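PDB 3QFF: N5-carboxyaminoimidazole ribonucleotide synthetase from Bacillus anthracis, which catalyses the ATP-dependent carboxylation of 5-aminoimidazole ribonucleotide, a step of purine biosynthesis that probably draws its carboxyl group from bicarbonate. Local coordinates for residues F295-R300 against G308-L313; I200-V205 against K210-A215; K34-K39 against C303-G308. All blocks are in the same frame, centred on the assembly; numbering follows the deposited sequence.

Contact 1 (F295-R300 against G308-L313); sequences FGQHIR and GETNLL
The carboxamide of Gln-297 lies against the backbone of Gly-308 and uses both its polar atoms on that one residue. OE1 accepts from Gly-308 N at 2.9 Å, the N-H pointing at it only moderately straight (149°), while NE2 gives a proton to Gly-308 O at 2.8 Å. The two groups are not coplanar: NE2 stands above the plane of the Gly-308 carbonyl, about 47° out of it, so the amide leans over the peptide rather than lying flush. A bend at chi2 (-70°) folds the Gln-297 chain and turns its amide to the loop. Glutamine suits the place because a single side chain offers a donor and an acceptor; glycine, with no side chain on the side facing the helix, lets the loop backbone come close to the amide. Thr-310 crosses Gln-297 at about a right angle, its CG2 methyl 3.5 Å from NE2; its hydroxyl is bonded instead to Val-211 O. Beside the amide, the extended Arg-300 passes with CD 3.8 Å from Gly-308 N, then turns its guanidinium back to the helix. There NH1 bonds Gly-296 O at 3.0 Å, on the face opposite the one reached by Arg-300 N. Gly-296, lacking a side chain, leaves room for that return. Tyr-340 of the second subunit packs on Arg-300 and bonds Glu-309 N. Helix 294-303 turns Gln-297 to strand 209-220 and Phe-295 to helix 24-35, while His-298 is bonded to Thr-257 of strand 256-264 and Thr-80 of strand 78-81.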
loop_
_atom_site.group_PDB
_atom_site.type_symbol
_atom_site.label_atom_id
_atom_site.label_comp_id
_atom_site.label_asym_id
_atom_site.label_seq_id
_atom_site.Cartn_x
_atom_site.Cartn_y
_atom_site.Cartn_z
ATOM N N PHE A 295 9.212 2.400 -1.378
ATOM C CA PHE A 295 8.554 2.947 -2.564
ATOM C C PHE A 295 7.845 4.275 -2.312
ATOM O O PHE A 295 8.021 5.240 -3.087
ATOM C CB PHE A 295 7.610 1.898 -3.204
ATOM C CG PHE A 295 8.329 0.638 -3.606
ATOM C CD1 PHE A 295 8.258 -0.518 -2.827
ATOM C CD2 PHE A 295 9.137 0.643 -4.739
ATOM C CE1 PHE A 295 8.971 -1.662 -3.202
ATOM C CE2 PHE A 295 9.859 -0.478 -5.122
ATOM C CZ PHE A 295 9.776 -1.640 -4.352
ATOM N N GLY A 296 7.035 4.324 -1.253
ATOM C CA GLY A 296 6.445 5.598 -0.817
ATOM C C GLY A 296 7.522 6.632 -0.509
ATOM O O GLY A 296 7.346 7.827 -0.800
ATOM N N GLN A 297 8.634 6.182 0.079
ATOM C CA GLN A 297 9.770 7.069 0.377
ATOM C C GLN A 297 10.425 7.614 -0.881
ATOM O O GLN A 297 10.727 8.803 -0.962
ATOM C CB GLN A 297 10.829 6.378 1.256
ATOM C CG GLN A 297 10.395 6.136 2.688
ATOM C CD GLN A 297 10.273 7.428 3.515
ATOM O OE1 GLN A 297 9.568 8.368 3.133
ATOM N NE2 GLN A 297 10.947 7.459 4.657
ATOM N N HIS A 298 10.642 6.745 -1.861
ATOM C CA HIS A 298 11.301 7.137 -3.107
ATOM C C HIS A 298 10.487 8.208 -3.842
ATOM O O HIS A 298 11.049 9.207 -4.331
ATOM C CB HIS A 298 11.533 5.918 -4.015
ATOM C CG HIS A 298 12.257 6.249 -5.285
ATOM N ND1 HIS A 298 13.627 6.378 -5.353
ATOM C CD2 HIS A 298 11.796 6.480 -6.537
ATOM C CE1 HIS A 298 13.982 6.675 -6.591
ATOM N NE2 HIS A 298 12.885 6.759 -7.327
ATOM N N ILE A 299 9.170 8.000 -3.915
ATOM C CA ILE A 299 8.282 8.992 -4.537
ATOM C C ILE A 299 8.367 10.355 -3.819
ATOM O O ILE A 299 8.553 11.396 -4.469
ATOM C CB ILE A 299 6.808 8.497 -4.627
ATOM C CG1 ILE A 299 6.687 7.269 -5.552
ATOM C CG2 ILE A 299 5.888 9.623 -5.125
ATOM C CD1 ILE A 299 7.327 7.437 -6.955
ATOM N N ARG A 300 8.251 10.343 -2.489
ATOM C CA ARG A 300 8.349 11.576 -1.686
ATOM C C ARG A 300 9.684 12.269 -1.893
ATOM O O ARG A 300 9.720 13.483 -1.994
ATOM C CB ARG A 300 8.162 11.301 -0.193
ATOM C CG ARG A 300 6.771 10.840 0.184
ATOM C CD ARG A 300 6.754 10.202 1.593
ATOM N NE ARG A 300 5.389 10.069 2.101
ATOM C CZ ARG A 300 4.535 9.090 1.784
ATOM N NH1 ARG A 300 4.885 8.123 0.948
ATOM N NH2 ARG A 300 3.304 9.079 2.305
ATOM N N GLY A 308 8.431 10.199 5.032
ATOM C CA GLY A 308 7.704 9.517 6.099
ATOM C C GLY A 308 8.637 8.844 7.092
ATOM O O GLY A 308 9.843 8.787 6.878
ATOM N N GLU A 309 8.083 8.335 8.180
ATOM C CA GLU A 309 8.893 7.633 9.184
ATOM C C GLU A 309 9.312 6.232 8.730
ATOM O O GLU A 309 8.639 5.614 7.904
ATOM C CB GLU A 309 8.184 7.617 10.551
ATOM C CG GLU A 309 7.812 9.029 11.064
ATOM C CD GLU A 309 8.991 10.022 11.022
ATOM O OE1 GLU A 309 10.117 9.636 11.390
ATOM O OE2 GLU A 309 8.792 11.194 10.628
ATOM N N THR A 310 10.428 5.737 9.263
ATOM C CA THR A 310 10.959 4.432 8.841
ATOM C C THR A 310 10.958 3.385 9.949
ATOM O O THR A 310 11.617 2.339 9.825
ATOM C CB THR A 310 12.389 4.550 8.337
ATOM O OG1 THR A 310 13.197 5.080 9.389
ATOM C CG2 THR A 310 12.453 5.456 7.114
ATOM N N ASN A 311 10.231 3.670 11.025
ATOM C CA ASN A 311 10.096 2.759 12.154
ATOM C C ASN A 311 9.658 1.373 11.741
ATOM O O ASN A 311 8.740 1.220 10.920
ATOM C CB ASN A 311 9.077 3.307 13.147
ATOM C CG ASN A 311 9.487 4.648 13.710
ATOM O OD1 ASN A 311 10.587 4.793 14.248
ATOM N ND2 ASN A 311 8.611 5.637 13.590
ATOM N N LEU A 312 10.311 0.373 12.321
ATOM C CA LEU A 312 9.900 -1.010 12.171
ATOM C C LEU A 312 8.725 -1.251 13.121
ATOM O O LEU A 312 8.881 -1.162 14.345
ATOM C CB LEU A 312 11.047 -1.974 12.493
ATOM C CG LEU A 312 10.700 -3.447 12.198
ATOM C CD1 LEU A 312 10.597 -3.711 10.692
ATOM C CD2 LEU A 312 11.674 -4.387 12.827
ATOM N N LEU A 313 7.561 -1.548 12.548
ATOM C CA LEU A 313 6.338 -1.721 13.326
ATOM C C LEU A 313 6.096 -3.171 13.737
ATOM O O LEU A 313 5.408 -3.425 14.720
ATOM C CB LEU A 313 5.128 -1.167 12.560
ATOM C CG LEU A 313 5.146 0.332 12.227
ATOM C CD1 LEU A 313 3.851 0.735 11.523
ATOM C CD2 LEU A 313 5.375 1.184 13.475
#

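Contact 2 (I200-V205 against K210-A215)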
loop_
_atom_site.group_PDB
_atom_site.type_symbol
_atom_site.label_atom_id
_atom_site.label_comp_id
_atom_site.label_asym_id
_atom_site.label_seq_id
_atom_site.Cartn_x
_atom_site.Cartn_y
_atom_site.Cartn_z
ATOM N N ILE A 200 18.686 0.590 3.609
ATOM C CA ILE A 200 18.113 1.473 2.603
ATOM C C ILE A 200 18.134 2.871 3.210
ATOM O O ILE A 200 17.611 3.077 4.313
ATOM C CB ILE A 200 16.638 1.114 2.243
ATOM C CG1 ILE A 200 16.459 -0.371 1.864
ATOM C CG2 ILE A 200 16.095 2.050 1.132
ATOM C CD1 ILE A 200 17.077 -0.777 0.548
ATOM N N VAL A 201 18.764 3.809 2.511
ATOM C CA VAL A 201 18.734 5.210 2.934
ATOM C C VAL A 201 18.013 6.078 1.891
ATOM O O VAL A 201 18.111 5.842 0.671
ATOM C CB VAL A 201 20.166 5.747 3.320
ATOM C CG1 VAL A 201 21.188 5.420 2.243
ATOM C CG2 VAL A 201 20.132 7.243 3.628
ATOM N N ILE A 202 17.265 7.060 2.381
ATOM C CA ILE A 202 16.487 7.944 1.527
ATOM C C ILE A 202 16.932 9.367 1.765
ATOM O O ILE A 202 17.043 9.782 2.919
ATOM C CB ILE A 202 14.977 7.903 1.888
ATOM C CG1 ILE A 202 14.461 6.466 2.030
ATOM C CG2 ILE A 202 14.141 8.764 0.875
ATOM C CD1 ILE A 202 14.540 5.613 0.751
ATOM N N ARG A 203 17.163 10.114 0.691
ATOM C CA ARG A 203 17.503 11.536 0.816
ATOM C C ARG A 203 16.696 12.330 -0.192
ATOM O O ARG A 203 16.744 12.047 -1.391
ATOM C CB ARG A 203 19.008 11.779 0.617
ATOM C CG ARG A 203 19.435 13.205 0.939
ATOM C CD ARG A 203 20.953 13.344 1.130
ATOM N NE ARG A 203 21.349 14.752 1.260
ATOM C CZ ARG A 203 21.543 15.592 0.242
ATOM N NH1 ARG A 203 21.380 15.192 -1.007
ATOM N NH2 ARG A 203 21.903 16.851 0.477
ATOM N N SER A 204 15.939 13.304 0.293
ATOM C CA SER A 204 15.072 14.087 -0.590
ATOM C C SER A 204 15.841 15.170 -1.352
ATOM O O SER A 204 16.988 15.478 -1.028
ATOM C CB SER A 204 13.903 14.708 0.191
ATOM O OG SER A 204 14.292 15.906 0.852
ATOM N N VAL A 205 15.178 15.746 -2.357
ATOM C CA VAL A 205 15.712 16.849 -3.147
ATOM C C VAL A 205 16.240 17.963 -2.226
ATOM O O VAL A 205 17.327 18.507 -2.464
ATOM C CB VAL A 205 14.617 17.409 -4.120
ATOM C CG1 VAL A 205 15.061 18.720 -4.768
ATOM C CG2 VAL A 205 14.300 16.405 -5.191
ATOM N N LYS A 210 16.321 9.881 5.661
ATOM C CA LYS A 210 15.753 8.852 6.527
ATOM C C LYS A 210 16.493 7.573 6.236
ATOM O O LYS A 210 16.886 7.330 5.097
ATOM C CB LYS A 210 14.255 8.640 6.273
ATOM C CG LYS A 210 13.322 9.797 6.644
ATOM C CD LYS A 210 13.112 9.961 8.146
ATOM C CE LYS A 210 12.386 11.275 8.373
ATOM N NZ LYS A 210 12.285 11.629 9.794
ATOM N N VAL A 211 16.665 6.745 7.263
ATOM C CA VAL A 211 17.316 5.453 7.108
ATOM C C VAL A 211 16.367 4.362 7.611
ATOM O O VAL A 211 15.712 4.506 8.662
ATOM C CB VAL A 211 18.663 5.393 7.861
ATOM C CG1 VAL A 211 19.477 4.175 7.440
ATOM C CG2 VAL A 211 19.465 6.657 7.594
ATOM N N PHE A 212 16.269 3.293 6.843
ATOM C CA PHE A 212 15.502 2.126 7.252
ATOM C C PHE A 212 16.334 1.219 8.158
ATOM O O PHE A 212 17.558 1.358 8.209
ATOM C CB PHE A 212 15.021 1.355 6.028
ATOM C CG PHE A 212 13.825 1.961 5.386
ATOM C CD1 PHE A 212 13.965 2.750 4.235
ATOM C CD2 PHE A 212 12.563 1.771 5.934
ATOM C CE1 PHE A 212 12.839 3.312 3.620
ATOM C CE2 PHE A 212 11.427 2.331 5.321
ATOM C CZ PHE A 212 11.566 3.097 4.166
ATOM N N PRO A 213 15.670 0.306 8.889
ATOM C CA PRO A 213 16.419 -0.582 9.797
ATOM C C PRO A 213 17.320 -1.539 9.022
ATOM O O PRO A 213 17.033 -1.854 7.856
ATOM C CB PRO A 213 15.322 -1.379 10.536
ATOM C CG PRO A 213 14.028 -0.695 10.231
ATOM C CD PRO A 213 14.214 0.102 8.964
ATOM N N VAL A 214 18.379 -2.014 9.671
ATOM C CA VAL A 214 19.276 -2.985 9.073
ATOM C C VAL A 214 18.570 -4.325 8.802
ATOM O O VAL A 214 17.959 -4.902 9.691
ATOM C CB VAL A 214 20.537 -3.248 9.944
ATOM C CG1 VAL A 214 21.518 -4.136 9.182
ATOM C CG2 VAL A 214 21.218 -1.932 10.383
ATOM N N ALA A 215 18.696 -4.820 7.573
ATOM C CA ALA A 215 18.150 -6.124 7.206
ATOM C C ALA A 215 19.292 -7.116 7.036
ATOM O O ALA A 215 20.319 -6.785 6.449
ATOM C CB ALA A 215 17.366 -6.028 5.912
HETATM O O HOH W 1 16.918 -1.273 5.043
#
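Ile-202 and Lys-210 face each other as an antiparallel hydrogen-bonded pair: Ile-202 N gives to Lys-210 O and Lys-210 N to Ile-202 O, both at 2.8 Å. A third bond joins Phe-212 N to Ile-200 O at 2.9 Å. Between these lies the non-hydrogen-bonded pair Val-201 and Val-211, where the chains draw in to a CA-CA distance of 4.4 Å and the CG2 methyls of the two valines touch at 4.1 Å. On the other face the Phe-212 ring reaches across to the isoleucines. With CG anti to the carbonyl carbon (chi1 -79°), its CD1 meets Ile-200 CB at 3.7 Å and its CE1 meets Ile-202 CG1 at 3.9 Å, while Ile-200 O sits at the ring edge, near its plane. Beta-branched residues suit these strands, since their branching at CB favours extended backbone and places methyl groups close to the neighbouring strand.

The two segments belong to the beta hairpin of strands 195-203 and 209-220 within the ATP-grasp domain, in a large antiparallel sheet that runs on into strands of the C-terminal part of the chain; the Ile-200 side chain is about 14 Å from the bound ADP. Past Phe-212 the strand 209-220 is broken by a bulge or short loop: Ile-200 N does not bond back to Phe-212 O, and a water carries the link to Pro-213 O instead, accepting from Ile-200 N and donating to Pro-213 O, each at 2.9 Å. Further out, strand 256-264 pairs with the other edge of 195-203, through Val-201 and Leu-258. Helix 235-251 covers the valine face with Ala-249 and Lys-246, and helix 294-303 covers the face of Ile-202 and Phe-212 with Gln-297 and Ala-301.

Contact 3 (K34-K39 against C303-G308)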
loop_
_atom_site.group_PDB
_atom_site.type_symbol
_atom_site.label_atom_id
_atom_site.label_comp_id
_atom_site.label_asym_id
_atom_site.label_seq_id
_atom_site.Cartn_x
_atom_site.Cartn_y
_atom_site.Cartn_z
ATOM N N LYS A 34 0.364 6.254 -6.957
ATOM C CA LYS A 34 -1.068 6.296 -7.247
ATOM C C LYS A 34 -1.883 6.566 -5.970
ATOM O O LYS A 34 -2.885 7.276 -6.017
ATOM C CB LYS A 34 -1.490 4.988 -7.915
ATOM C CG LYS A 34 -2.269 5.153 -9.222
ATOM C CD LYS A 34 -1.348 5.353 -10.405
ATOM C CE LYS A 34 -2.091 5.144 -11.725
ATOM N NZ LYS A 34 -2.911 6.327 -12.117
ATOM N N GLU A 35 -1.446 6.022 -4.828
ATOM C CA GLU A 35 -2.142 6.269 -3.546
ATOM C C GLU A 35 -2.173 7.757 -3.217
ATOM O O GLU A 35 -3.140 8.251 -2.647
ATOM C CB GLU A 35 -1.510 5.476 -2.392
ATOM C CG GLU A 35 -1.843 3.983 -2.470
ATOM C CD GLU A 35 -0.879 3.084 -1.723
ATOM O OE1 GLU A 35 -0.365 3.495 -0.650
ATOM O OE2 GLU A 35 -0.660 1.937 -2.208
ATOM N N MET A 36 -1.114 8.453 -3.619
ATOM C CA MET A 36 -0.944 9.874 -3.374
ATOM C C MET A 36 -1.477 10.726 -4.521
ATOM O O MET A 36 -1.294 11.935 -4.526
ATOM C CB MET A 36 0.539 10.188 -3.126
ATOM C CG MET A 36 0.963 10.059 -1.663
ATOM S SD MET A 36 2.706 10.480 -1.370
ATOM C CE MET A 36 3.496 9.157 -2.263
ATOM N N GLY A 37 -2.116 10.084 -5.495
ATOM C CA GLY A 37 -2.818 10.778 -6.562
ATOM C C GLY A 37 -1.944 11.251 -7.707
ATOM O O GLY A 37 -2.320 12.188 -8.408
ATOM N N TYR A 38 -0.775 10.628 -7.884
ATOM C CA TYR A 38 0.061 10.878 -9.060
ATOM C C TYR A 38 -0.397 10.060 -10.264
ATOM O O TYR A 38 -0.962 8.970 -10.122
ATOM C CB TYR A 38 1.544 10.593 -8.767
ATOM C CG TYR A 38 2.148 11.598 -7.839
ATOM C CD1 TYR A 38 2.601 12.829 -8.314
ATOM C CD2 TYR A 38 2.234 11.341 -6.467
ATOM C CE1 TYR A 38 3.139 13.771 -7.458
ATOM C CE2 TYR A 38 2.774 12.287 -5.593
ATOM C CZ TYR A 38 3.226 13.494 -6.093
ATOM O OH TYR A 38 3.756 14.419 -5.222
ATOM N N LYS A 39 -0.150 10.611 -11.448
ATOM C CA LYS A 39 -0.329 9.901 -12.712
ATOM C C LYS A 39 1.018 9.276 -13.077
ATOM O O LYS A 39 2.062 9.790 -12.687
ATOM C CB LYS A 39 -0.805 10.901 -13.781
ATOM C CG LYS A 39 -0.937 10.336 -15.193
ATOM C CD LYS A 39 -1.703 11.322 -16.112
ATOM C CE LYS A 39 -1.656 10.864 -17.580
ATOM N NZ LYS A 39 -2.459 11.757 -18.481
ATOM N N CYS A 303 9.923 13.913 -5.454
ATOM C CA CYS A 303 8.922 14.967 -5.580
ATOM C C CYS A 303 9.145 16.073 -4.549
ATOM O O CYS A 303 8.460 17.100 -4.581
ATOM C CB CYS A 303 7.499 14.405 -5.431
ATOM S SG CYS A 303 6.965 13.302 -6.764
ATOM N N ASN A 304 10.103 15.855 -3.641
ATOM C CA ASN A 304 10.435 16.801 -2.570
ATOM C C ASN A 304 9.262 17.045 -1.612
ATOM O O ASN A 304 8.970 18.173 -1.221
ATOM C CB ASN A 304 11.000 18.115 -3.150
ATOM C CG ASN A 304 11.815 18.913 -2.136
ATOM O OD1 ASN A 304 12.332 18.363 -1.159
ATOM N ND2 ASN A 304 11.937 20.226 -2.370
ATOM N N LEU A 305 8.569 15.971 -1.254
ATOM C CA LEU A 305 7.592 16.019 -0.167
ATOM C C LEU A 305 8.302 15.652 1.133
ATOM O O LEU A 305 9.403 15.076 1.106
ATOM C CB LEU A 305 6.448 15.040 -0.436
ATOM C CG LEU A 305 5.812 15.070 -1.830
ATOM C CD1 LEU A 305 4.807 13.948 -1.945
ATOM C CD2 LEU A 305 5.147 16.436 -2.115
ATOM N N PRO A 306 7.700 15.982 2.283
ATOM C CA PRO A 306 8.325 15.521 3.526
ATOM C C PRO A 306 8.441 13.991 3.531
ATOM O O PRO A 306 7.536 13.294 3.045
ATOM C CB PRO A 306 7.325 15.966 4.591
ATOM C CG PRO A 306 6.629 17.147 3.976
ATOM C CD PRO A 306 6.433 16.698 2.551
ATOM N N LEU A 307 9.549 13.477 4.058
ATOM C CA LEU A 307 9.742 12.038 4.107
ATOM C C LEU A 307 8.882 11.435 5.217
ATOM O O LEU A 307 8.618 12.087 6.213
ATOM C CB LEU A 307 11.226 11.687 4.283
ATOM C CG LEU A 307 12.172 12.168 3.171
ATOM C CD1 LEU A 307 13.623 11.737 3.454
ATOM C CD2 LEU A 307 11.724 11.701 1.761
ATOM N N GLY A 308 8.431 10.199 5.032
ATOM C CA GLY A 308 7.704 9.517 6.099
ATOM C C GLY A 308 8.637 8.844 7.092
ATOM O O GLY A 308 9.843 8.787 6.878
#
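Tyr-38 points its ring at Cys-303 and Leu-305, across a gap of more than 260 residues in the sequence. From CB, the first torsion sets CG anti to the carbonyl carbon (chi1 -70°) and sends the ring toward the end of helix 294-303. Pro-13 and Ile-17 also pack on the side chain, and Ile-299 meets the ring on its CE2 side. Farther along, CE1 comes to 3.9 Å and CZ to 3.8 Å from Cys-303 SG. The sulfur lies 4.3 Å from the ring centroid and 35° off the ring normal, an oblique sulfur-aromatic contact. At the tip, OH meets Leu-305 CD1 at 3.5 Å, the methyl arriving near the ring plane at the edge, and gives its hydrogen bond to Ile-11 O. The same methyl touches Met-36 SD at 4.1 Å, where the two side chains slide past each other in opposite directions. A bend at chi3 turns the thioether's methyl to Ile-299 and Arg-300.

The contacting residues follow two helix ends. Gly-37 and Asn-304, both with positive phi, are the C-prime residues of Schellman motifs; glycine takes that backbone readily, and asparagine is the next most tolerant. Gly-37 N returns to Lys-34 O at 3.0 Å, and Leu-305 N to Arg-300 O, after which each chain leads straight into a contacting residue. This joins the preATP-grasp domain to the segment following helix 294-303, with Leu-341 of the second subunit against Met-36.

No hydrogen bond spans the two segments. Thioether, thiol, methyl and aromatic groups hold them largely by dispersion, which asks for close fit more than exact direction, and the buried hydroxyl has its polarity met by a backbone carbonyl.

All three contacts are buried, but they differ in chemistry. Contact 2 is backbone pairing within a sheet, touched by no other chain; contacts 1 and 3 lie farther from the chain's centre and border the second subunit. Contact 1 depends on a polar side chain meeting the backbone of an irregular loop, whereas contact 3 is apolar and joins distant parts of the sequence. Helix 294-303 and the loop after it link them: contacts 1 and 3 share Gly-308, and Arg-300 CD packs on Pro-306 O. Gln-297 packs its CG on Phe-212 of contact 2, and Lys-210 CG lies on Gly-308 O, bringing the loop against the hairpin.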